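Long-range contact in hypothetical protein Atu1913 (Agrobacterium tumefaciens, PDB 2B1Y), which is of unknown function and belongs to the DUF1883 family, forming a dimer in which beta-sheet pairing continues from one subunit into the other: residues P4-D12 with F40-K50. Numbering follows the deposited sequence.
With SO4 (sulfate ion), chain D.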
ATOM      1  N   PRO A   4       2.982   2.917  13.215  1.00 49.61           N
ATOM      2  CA  PRO A   4       2.044   2.389  12.214  1.00 49.24           C
ATOM      3  C   PRO A   4       1.405   3.521  11.423  1.00 47.74           C
ATOM      4  O   PRO A   4       1.057   4.573  12.006  1.00 48.29           O
ATOM      5  CB  PRO A   4       0.982   1.672  13.058  1.00 49.64           C
ATOM      6  CG  PRO A   4       1.615   1.489  14.417  1.00 50.51           C
ATOM      7  CD  PRO A   4       2.523   2.669  14.588  1.00 50.46           C
ATOM      8  N   ASN A   5       1.257   3.330  10.115  1.00 44.65           N
ATOM      9  CA  ASN A   5       0.776   4.417   9.269  1.00 42.19           C
ATOM     10  C   ASN A   5      -0.639   4.902   9.630  1.00 40.67           C
ATOM     11  O   ASN A   5      -0.958   6.083   9.453  1.00 39.86           O
ATOM     12  CB  ASN A   5       0.887   4.064   7.776  1.00 42.19           C
ATOM     13  CG  ASN A   5       2.333   4.149   7.239  1.00 42.55           C
ATOM     14  OD1 ASN A   5       3.177   4.859   7.779  1.00 45.13           O
ATOM     15  ND2 ASN A   5       2.605   3.418   6.162  1.00 42.15           N
ATOM     16  N   PHE A   6      -1.477   4.003  10.151  1.00 38.13           N
ATOM     17  CA  PHE A   6      -2.885   4.337  10.494  1.00 36.35           C
ATOM     18  C   PHE A   6      -3.438   3.234  11.394  1.00 35.60           C
ATOM     19  O   PHE A   6      -2.851   2.153  11.465  1.00 35.40           O
ATOM     20  CB  PHE A   6      -3.733   4.448   9.230  1.00 35.86           C
ATOM     21  CG  PHE A   6      -3.621   3.250   8.315  1.00 36.26           C
ATOM     22  CD1 PHE A   6      -2.710   3.255   7.261  1.00 35.14           C
ATOM     23  CD2 PHE A   6      -4.408   2.095   8.527  1.00 33.77           C
ATOM     24  CE1 PHE A   6      -2.594   2.127   6.408  1.00 37.62           C
ATOM     25  CE2 PHE A   6      -4.291   0.982   7.682  1.00 34.96           C
ATOM     26  CZ  PHE A   6      -3.380   0.999   6.630  1.00 35.98           C
ATOM     27  N   ARG A   7      -4.561   3.486  12.070  1.00 33.48           N
ATOM     28  CA  ARG A   7      -5.119   2.515  12.989  1.00 33.06           C
ATOM     29  C   ARG A   7      -6.025   1.549  12.227  1.00 31.62           C
ATOM     30  O   ARG A   7      -6.570   1.888  11.189  1.00 31.81           O
ATOM     31  CB  ARG A   7      -5.905   3.192  14.130  1.00 33.06           C
ATOM     32  CG  ARG A   7      -5.041   4.071  15.101  1.00 36.38           C
ATOM     33  CD  ARG A   7      -5.841   4.489  16.314  1.00 34.27           C
ATOM     34  NE  ARG A   7      -6.167   3.293  17.071  1.00 42.60           N
ATOM     35  CZ  ARG A   7      -7.311   3.076  17.700  1.00 39.13           C
ATOM     36  NH1 ARG A   7      -7.478   1.933  18.320  1.00 41.45           N
ATOM     37  NH2 ARG A   7      -8.266   3.992  17.698  1.00 40.97           N
ATOM     38  N   TYR A   8      -6.191   0.360  12.756  1.00 31.34           N
ATOM     39  CA  TYR A   8      -7.066  -0.625  12.100  1.00 30.70           C
ATOM     40  C   TYR A   8      -7.551  -1.649  13.111  1.00 30.11           C
ATOM     41  O   TYR A   8      -6.979  -1.794  14.209  1.00 29.94           O
ATOM     42  CB  TYR A   8      -6.336  -1.338  10.936  1.00 31.93           C
ATOM     43  CG  TYR A   8      -5.259  -2.284  11.399  1.00 33.85           C
ATOM     44  CD1 TYR A   8      -4.005  -1.795  11.759  1.00 34.62           C
ATOM     45  CD2 TYR A   8      -5.495  -3.657  11.504  1.00 34.38           C
ATOM     46  CE1 TYR A   8      -3.011  -2.654  12.211  1.00 36.04           C
ATOM     47  CE2 TYR A   8      -4.513  -4.523  11.961  1.00 36.48           C
ATOM     48  CZ  TYR A   8      -3.265  -3.996  12.309  1.00 37.87           C
ATOM     49  OH  TYR A   8      -2.259  -4.823  12.743  1.00 40.82           O
ATOM     50  N   THR A   9      -8.592  -2.387  12.719  1.00 28.52           N
ATOM     51  CA  THR A   9      -9.085  -3.484  13.503  1.00 28.68           C
ATOM     52  C   THR A   9      -9.067  -4.725  12.625  1.00 28.62           C
ATOM     53  O   THR A   9      -9.508  -4.666  11.494  1.00 28.83           O
ATOM     54  CB  THR A   9     -10.560  -3.249  13.860  1.00 29.85           C
ATOM     55  OG1 THR A   9     -10.668  -2.077  14.669  1.00 26.39           O
ATOM     56  CG2 THR A   9     -11.108  -4.460  14.611  1.00 29.74           C
ATOM     57  N   HIS A  10      -8.547  -5.829  13.144  1.00 28.28           N
ATOM     58  CA  HIS A  10      -8.391  -7.050  12.358  1.00 28.88           C
ATOM     59  C   HIS A  10      -9.251  -8.170  12.930  1.00 28.73           C
ATOM     60  O   HIS A  10      -9.030  -8.570  14.064  1.00 29.63           O
ATOM     61  CB  HIS A  10      -6.895  -7.461  12.364  1.00 29.41           C
ATOM     62  CG  HIS A  10      -6.637  -8.853  11.863  1.00 29.36           C
ATOM     63  ND1 HIS A  10      -5.702  -9.697  12.442  1.00 29.71           N
ATOM     64  CD2 HIS A  10      -7.219  -9.560  10.866  1.00 30.40           C
ATOM     65  CE1 HIS A  10      -5.707 -10.853  11.804  1.00 28.77           C
ATOM     66  NE2 HIS A  10      -6.616 -10.800  10.844  1.00 29.76           N
ATOM     67  N   TYR A  11     -10.226  -8.663  12.163  1.00 28.15           N
ATOM     68  CA  TYR A  11     -10.952  -9.900  12.499  1.00 28.06           C
ATOM     69  C   TYR A  11     -10.357 -11.059  11.682  1.00 29.00           C
ATOM     70  O   TYR A  11     -10.396 -11.045  10.454  1.00 27.83           O
ATOM     71  CB  TYR A  11     -12.475  -9.803  12.201  1.00 29.22           C
ATOM     72  CG  TYR A  11     -13.166  -8.621  12.846  1.00 27.34           C
ATOM     73  CD1 TYR A  11     -13.827  -8.775  14.068  1.00 26.37           C
ATOM     74  CD2 TYR A  11     -13.152  -7.349  12.248  1.00 29.14           C
ATOM     75  CE1 TYR A  11     -14.463  -7.705  14.714  1.00 27.70           C
ATOM     76  CE2 TYR A  11     -13.802  -6.232  12.905  1.00 30.19           C
ATOM     77  CZ  TYR A  11     -14.446  -6.450  14.139  1.00 29.08           C
ATOM     78  OH  TYR A  11     -15.061  -5.422  14.803  1.00 28.63           O
ATOM     79  N   ASP A  12      -9.785 -12.036  12.375  1.00 27.72           N
ATOM     80  CA  ASP A  12      -9.398 -13.288  11.727  1.00 29.12           C
ATOM     81  C   ASP A  12     -10.632 -14.178  11.680  1.00 28.57           C
ATOM     82  O   ASP A  12     -11.031 -14.726  12.705  1.00 29.96           O
ATOM     83  CB  ASP A  12      -8.279 -13.939  12.533  1.00 29.72           C
ATOM     84  CG  ASP A  12      -7.740 -15.171  11.881  1.00 31.72           C
ATOM     85  OD1 ASP A  12      -8.338 -15.686  10.886  1.00 36.15           O
ATOM     86  OD2 ASP A  12      -6.699 -15.625  12.386  1.00 37.87           O
ATOM     87  N   PHE A  40      -3.476 -10.605   3.815  1.00 27.39           N
ATOM     88  CA  PHE A  40      -3.257 -10.069   5.159  1.00 28.15           C
ATOM     89  C   PHE A  40      -1.744  -9.916   5.456  1.00 28.62           C
ATOM     90  O   PHE A  40      -1.310  -8.961   6.093  1.00 27.54           O
ATOM     91  CB  PHE A  40      -3.964 -10.897   6.251  1.00 27.45           C
ATOM     92  CG  PHE A  40      -3.735 -10.360   7.637  1.00 29.24           C
ATOM     93  CD1 PHE A  40      -4.201  -9.093   7.980  1.00 30.04           C
ATOM     94  CD2 PHE A  40      -2.995 -11.084   8.566  1.00 31.47           C
ATOM     95  CE1 PHE A  40      -3.964  -8.557   9.250  1.00 31.00           C
ATOM     96  CE2 PHE A  40      -2.747 -10.573   9.845  1.00 33.52           C
ATOM     97  CZ  PHE A  40      -3.243  -9.307  10.188  1.00 32.86           C
ATOM     98  N   GLN A  41      -0.935 -10.853   4.982  1.00 29.37           N
ATOM     99  CA  GLN A  41       0.493 -10.679   5.222  1.00 31.40           C
ATOM    100  C   GLN A  41       1.035  -9.431   4.506  1.00 30.24           C
ATOM    101  O   GLN A  41       1.789  -8.664   5.094  1.00 30.57           O
ATOM    102  CB  GLN A  41       1.259 -11.934   4.839  1.00 31.97           C
ATOM    103  CG  GLN A  41       1.050 -13.084   5.833  1.00 39.01           C
ATOM    104  CD  GLN A  41       1.487 -12.724   7.273  1.00 47.80           C
ATOM    105  OE1 GLN A  41       0.796 -13.062   8.257  1.00 51.30           O
ATOM    106  NE2 GLN A  41       2.629 -12.027   7.395  1.00 48.86           N
ATOM    107  N   ARG A  42       0.597  -9.213   3.264  1.00 30.88           N
ATOM    108  CA  ARG A  42       0.905  -7.984   2.527  1.00 30.07           C
ATOM    109  C   ARG A  42       0.417  -6.729   3.276  1.00 29.90           C
ATOM    110  O   ARG A  42       1.173  -5.776   3.457  1.00 29.96           O
ATOM    111  CB  ARG A  42       0.342  -8.056   1.104  1.00 30.51           C
ATOM    112  CG  ARG A  42       0.931  -9.200   0.273  1.00 30.51           C
ATOM    113  CD  ARG A  42       0.426  -9.227  -1.161  1.00 31.51           C
ATOM    114  NE  ARG A  42       1.029 -10.347  -1.887  1.00 35.34           N
ATOM    115  CZ  ARG A  42       0.380 -11.441  -2.302  1.00 33.78           C
ATOM    116  NH1 ARG A  42      -0.922 -11.600  -2.084  1.00 35.47           N
ATOM    117  NH2 ARG A  42       1.039 -12.393  -2.930  1.00 33.03           N
ATOM    118  N   PHE A  43      -0.836  -6.724   3.732  1.00 30.06           N
ATOM    119  CA  PHE A  43      -1.352  -5.606   4.505  1.00 30.80           C
ATOM    120  C   PHE A  43      -0.440  -5.235   5.705  1.00 31.85           C
ATOM    121  O   PHE A  43      -0.129  -4.057   5.916  1.00 31.39           O
ATOM    122  CB  PHE A  43      -2.768  -5.926   5.013  1.00 30.77           C
ATOM    123  CG  PHE A  43      -3.371  -4.847   5.866  1.00 29.71           C
ATOM    124  CD1 PHE A  43      -3.983  -3.735   5.274  1.00 31.36           C
ATOM    125  CD2 PHE A  43      -3.359  -4.955   7.258  1.00 30.75           C
ATOM    126  CE1 PHE A  43      -4.547  -2.730   6.061  1.00 28.48           C
ATOM    127  CE2 PHE A  43      -3.926  -3.954   8.027  1.00 32.07           C
ATOM    128  CZ  PHE A  43      -4.542  -2.863   7.415  1.00 31.36           C
ATOM    129  N   THR A  44      -0.013  -6.226   6.474  0.50 32.42           N
ATOM    130  CA  THR A  44       0.795  -5.939   7.667  0.50 33.25           C
ATOM    131  C   THR A  44       2.138  -5.318   7.284  0.50 35.01           C
ATOM    132  O   THR A  44       2.695  -4.533   8.050  0.50 33.90           O
ATOM    133  CB  THR A  44       1.033  -7.169   8.562  0.50 33.34           C
ATOM    134  OG1 THR A  44       1.911  -8.087   7.898  0.50 33.02           O
ATOM    135  CG2 THR A  44      -0.296  -7.848   8.920  0.50 33.81           C
ATOM    136  N   GLU A  45       2.639  -5.661   6.093  1.00 36.27           N
ATOM    137  CA  GLU A  45       3.848  -5.029   5.558  1.00 39.29           C
ATOM    138  C   GLU A  45       3.599  -3.576   5.227  1.00 39.27           C
ATOM    139  O   GLU A  45       4.440  -2.734   5.527  1.00 41.01           O
ATOM    140  CB  GLU A  45       4.422  -5.810   4.356  1.00 39.57           C
ATOM    141  CG  GLU A  45       4.732  -7.292   4.641  1.00 45.75           C
ATOM    142  CD  GLU A  45       5.749  -7.507   5.755  1.00 53.06           C
ATOM    143  OE1 GLU A  45       6.927  -7.149   5.556  1.00 57.81           O
ATOM    144  OE2 GLU A  45       5.378  -8.032   6.832  1.00 55.07           O
ATOM    145  N   LEU A  46       2.441  -3.264   4.677  0.50 39.39           N
ATOM    146  CA  LEU A  46       2.170  -1.905   4.268  0.50 38.90           C
ATOM    147  C   LEU A  46       1.831  -0.933   5.428  0.50 38.57           C
ATOM    148  O   LEU A  46       1.846   0.291   5.251  0.50 38.22           O
ATOM    149  CB  LEU A  46       1.160  -1.921   3.110  0.50 38.98           C
ATOM    150  CG  LEU A  46       1.635  -2.864   1.972  0.50 37.88           C
ATOM    151  CD1 LEU A  46       0.495  -3.257   1.029  0.50 35.54           C
ATOM    152  CD2 LEU A  46       2.826  -2.317   1.181  0.50 35.53           C
ATOM    153  N   LEU A  47       1.586  -1.473   6.628  1.00 37.88           N
ATOM    154  CA  LEU A  47       1.470  -0.639   7.827  1.00 37.81           C
ATOM    155  C   LEU A  47       2.801   0.027   8.204  1.00 36.75           C
ATOM    156  O   LEU A  47       2.798   1.068   8.851  1.00 37.07           O
ATOM    157  CB  LEU A  47       0.943  -1.446   9.005  1.00 37.58           C
ATOM    158  CG  LEU A  47      -0.550  -1.772   9.043  1.00 37.70           C
ATOM    159  CD1 LEU A  47      -0.705  -2.957   9.966  1.00 38.01           C
ATOM    160  CD2 LEU A  47      -1.300  -0.601   9.591  1.00 39.21           C
ATOM    161  N   ASP A  48       3.919  -0.572   7.796  1.00 35.79           N
ATOM    162  CA  ASP A  48       5.248  -0.011   8.080  1.00 36.14           C
ATOM    163  C   ASP A  48       5.950   0.569   6.830  1.00 34.47           C
ATOM    164  O   ASP A  48       7.152   0.914   6.887  1.00 34.13           O
ATOM    165  CB  ASP A  48       6.168  -1.069   8.730  1.00 37.40           C
ATOM    166  CG  ASP A  48       5.675  -1.523  10.089  1.00 41.77           C
ATOM    167  OD1 ASP A  48       4.998  -0.725  10.788  1.00 47.23           O
ATOM    168  OD2 ASP A  48       5.954  -2.686  10.448  1.00 45.79           O
ATOM    169  N   PHE A  49       5.221   0.673   5.719  1.00 31.65           N
ATOM    170  CA  PHE A  49       5.820   1.139   4.458  1.00 30.50           C
ATOM    171  C   PHE A  49       6.053   2.649   4.486  1.00 30.37           C
ATOM    172  O   PHE A  49       5.110   3.449   4.685  1.00 30.46           O
ATOM    173  CB  PHE A  49       4.935   0.728   3.275  1.00 30.28           C
ATOM    174  CG  PHE A  49       5.430   1.217   1.949  1.00 31.32           C
ATOM    175  CD1 PHE A  49       6.787   1.083   1.583  1.00 28.46           C
ATOM    176  CD2 PHE A  49       4.513   1.750   1.023  1.00 32.01           C
ATOM    177  CE1 PHE A  49       7.238   1.524   0.313  1.00 31.09           C
ATOM    178  CE2 PHE A  49       4.950   2.184  -0.239  1.00 30.62           C
ATOM    179  CZ  PHE A  49       6.305   2.083  -0.586  1.00 31.53           C
ATOM    180  N   LYS A  50       7.319   3.040   4.347  1.00 29.95           N
ATOM    181  CA  LYS A  50       7.711   4.454   4.417  1.00 30.79           C
ATOM    182  C   LYS A  50       8.584   4.802   3.214  1.00 29.80           C
ATOM    183  O   LYS A  50       9.404   3.973   2.776  1.00 29.14           O
ATOM    184  CB  LYS A  50       8.546   4.730   5.678  1.00 31.47           C
ATOM    185  CG  LYS A  50       7.860   4.372   7.027  1.00 36.43           C
ATOM    186  CD  LYS A  50       6.764   5.368   7.372  1.00 39.26           C
ATOM    187  CE  LYS A  50       6.228   5.080   8.779  1.00 42.25           C
ATOM    188  NZ  LYS A  50       5.167   6.104   9.068  1.00 43.11           N
TER
HETATM  189  S   SO4 D 204      -1.384 -15.138  -3.426  1.00 86.71           S
HETATM  190  O1  SO4 D 204      -0.123 -15.034  -2.689  1.00 86.91           O
HETATM  191  O2  SO4 D 204      -2.279 -14.056  -3.012  1.00 86.85           O
HETATM  192  O3  SO4 D 204      -1.131 -15.017  -4.857  1.00 87.04           O
HETATM  193  O4  SO4 D 204      -2.002 -16.436  -3.158  1.00 87.00           O
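H10 lies flat on F40 in a face-to-face stack, planes at 20° and ring centroids 3.9 Å apart, at one end of an aromatic seam where the strand beginning at Y8 packs on the 37-46 helix. Next along, F43 meets Y8 in a T-shaped pair: F43 presents its edge, with CE2 3.8 Å from Y8 CD2. Both F40 and F43 hold CG anti to the backbone N, which sends their rings out from the helix toward the strand. F6 turns its edge to F43 and takes L47 CD2 over one face, a CH-pi contact 4.1 Å from the ring centroid to CD2. Beyond the rings the contact turns polar, and N5 ties down the chain leaving the helix: its backbone N donates a hydrogen bond to L47 O at 3.0 Å. The N5 amide is fixed at both ends. ND2 gives a nearly straight hydrogen bond (169°) to F49 O, lying in the amide plane, while K50, bent at its second torsion, brings NZ to 2.7 Å from N5 OD1, almost in line with the side-chain C=O. Outside these contacts, the second subunit adds an antiparallel strand alongside 8-12, and its H72 stacks on F40 and shares a hydrogen bond, through ND1, with H10 NE2.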